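Local coordinates for mevalonate kinase, putative (Leishmania major, PDB 2HFS), which probably phosphorylates (R)-mevalonate with ATP to give (R)-5-phosphomevalonate, an early step of isoprenoid and sterol biosynthesis, as a GHMP-family kinase, at residues 68-73 and 106-111. Sequence-based numbering, arbitrary orientation.
Sequences PGYIAQ and LVPSSG
A chi1 of 174° swings the Tyr70 ring away from its own backbone N, beside the carbonyl carbon, and a chi2 of 96° turns one face of it to the chain at Pro108 and Ser109. The evidence for a face-on approach is direct: the carbonyl carbon of Pro108 stands 4.1 Å above the ring plane, over its centre, while Ser109 N is displaced toward the rim. The closest touch is apolar, Tyr70 CE2 to Pro108 CB at 3.4 Å, with Tyr70 CD2 to the same Pro108 CB at 3.6 Å, and the two side chains cross at about a right angle. On the other half of the ring, Tyr70 CE1 lies 4.0 Å from Ser109 N. Tyr70 opens helix 70-88 directly after the N-cap residue Gly69, and the loop it packs on runs from strand 97-103 to helix 114-130. Together with the start of that helix, this loop is consistent with the glycine- and serine-rich phosphate-binding motif of GHMP kinases. Ala114, the first residue of helix 114-130, touches both Tyr70 and Pro108. A backbone hydrogen bond links Pro108 to Ile67, just ahead of 68-73, and the side chain of Ser109, whose CB points away from Tyr70, meets Ile67 and Trp320.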
loop_
_atom_site.group_PDB
_atom_site.type_symbol
_atom_site.label_atom_id
_atom_site.label_comp_id
_atom_site.label_asym_id
_atom_site.label_seq_id
_atom_site.Cartn_x
_atom_site.Cartn_y
_atom_site.Cartn_z
ATOM N N PRO A 68 8.884 1.454 -15.327
ATOM C CA PRO A 68 9.390 2.512 -16.204
ATOM C C PRO A 68 8.598 3.807 -16.131
ATOM O O PRO A 68 7.363 3.798 -16.256
ATOM C CB PRO A 68 9.275 1.898 -17.600
ATOM C CG PRO A 68 9.358 0.434 -17.370
ATOM C CD PRO A 68 8.592 0.220 -16.082
ATOM N N GLY A 69 9.321 4.911 -15.922
ATOM C CA GLY A 69 8.733 6.255 -15.861
ATOM C C GLY A 69 8.175 6.712 -14.523
ATOM O O GLY A 69 7.900 7.912 -14.340
ATOM N N TYR A 70 7.987 5.769 -13.597
ATOM C CA TYR A 70 7.365 6.069 -12.311
ATOM C C TYR A 70 8.172 7.095 -11.522
ATOM O O TYR A 70 7.610 8.057 -11.014
ATOM C CB TYR A 70 7.130 4.814 -11.460
ATOM C CG TYR A 70 6.608 5.148 -10.057
ATOM C CD1 TYR A 70 5.248 5.126 -9.782
ATOM C CD2 TYR A 70 7.488 5.502 -9.018
ATOM C CE1 TYR A 70 4.756 5.450 -8.514
ATOM C CE2 TYR A 70 6.997 5.840 -7.730
ATOM C CZ TYR A 70 5.630 5.790 -7.499
ATOM O OH TYR A 70 5.103 6.083 -6.261
ATOM N N ILE A 71 9.477 6.877 -11.402
ATOM C CA ILE A 71 10.278 7.778 -10.572
ATOM C C ILE A 71 10.299 9.194 -11.159
ATOM O O ILE A 71 10.160 10.170 -10.427
ATOM C CB ILE A 71 11.693 7.224 -10.313
ATOM C CG1 ILE A 71 11.625 6.062 -9.302
ATOM C CG2 ILE A 71 12.624 8.348 -9.809
ATOM C CD1 ILE A 71 12.933 5.358 -9.084
ATOM N N ALA A 72 10.436 9.302 -12.484
ATOM C CA ALA A 72 10.452 10.618 -13.148
ATOM C C ALA A 72 9.136 11.348 -12.935
ATOM O O ALA A 72 9.122 12.525 -12.625
ATOM C CB ALA A 72 10.751 10.476 -14.653
ATOM N N GLN A 73 8.040 10.616 -13.056
ATOM C CA GLN A 73 6.706 11.194 -12.980
ATOM C C GLN A 73 6.271 11.615 -11.553
ATOM O O GLN A 73 5.373 12.453 -11.399
ATOM C CB GLN A 73 5.711 10.230 -13.644
ATOM C CG GLN A 73 5.539 10.369 -15.187
ATOM C CD GLN A 73 6.826 10.628 -15.996
ATOM O OE1 GLN A 73 7.300 11.772 -16.086
ATOM N NE2 GLN A 73 7.346 9.584 -16.637
ATOM N N LEU A 106 10.970 -3.468 -2.869
ATOM C CA LEU A 106 9.632 -3.010 -3.291
ATOM C C LEU A 106 9.663 -2.310 -4.645
ATOM O O LEU A 106 10.516 -1.471 -4.878
ATOM C CB LEU A 106 9.011 -2.081 -2.256
ATOM C CG LEU A 106 7.541 -1.663 -2.445
ATOM C CD1 LEU A 106 6.656 -2.875 -2.378
ATOM C CD2 LEU A 106 7.124 -0.629 -1.379
ATOM N N VAL A 107 8.705 -2.636 -5.513
ATOM C CA VAL A 107 8.599 -2.005 -6.839
ATOM C C VAL A 107 7.551 -0.877 -6.834
ATOM O O VAL A 107 6.357 -1.151 -6.879
ATOM C CB VAL A 107 8.233 -3.065 -7.942
ATOM C CG1 VAL A 107 7.914 -2.391 -9.332
ATOM C CG2 VAL A 107 9.322 -4.118 -8.060
ATOM N N PRO A 108 7.973 0.388 -6.787
ATOM C CA PRO A 108 7.005 1.483 -6.860
ATOM C C PRO A 108 6.207 1.429 -8.141
ATOM O O PRO A 108 6.779 1.254 -9.231
ATOM C CB PRO A 108 7.879 2.738 -6.818
ATOM C CG PRO A 108 9.110 2.303 -6.088
ATOM C CD PRO A 108 9.349 0.898 -6.679
ATOM N N SER A 109 4.895 1.507 -7.967
ATOM C CA SER A 109 3.893 1.434 -9.023
ATOM C C SER A 109 2.603 1.887 -8.353
ATOM O O SER A 109 2.454 1.723 -7.150
ATOM C CB SER A 109 3.750 -0.016 -9.509
ATOM O OG SER A 109 2.898 -0.111 -10.636
ATOM N N SER A 110 1.675 2.461 -9.113
ATOM C CA SER A 110 0.392 2.868 -8.559
ATOM C C SER A 110 -0.325 1.718 -7.822
ATOM O O SER A 110 -0.429 0.607 -8.340
ATOM C CB SER A 110 -0.491 3.451 -9.676
ATOM O OG SER A 110 -1.750 3.802 -9.179
ATOM N N GLY A 111 -0.775 1.994 -6.599
ATOM C CA GLY A 111 -1.581 1.039 -5.816
ATOM C C GLY A 111 -0.868 0.307 -4.681
ATOM O O GLY A 111 -1.513 -0.253 -3.764
#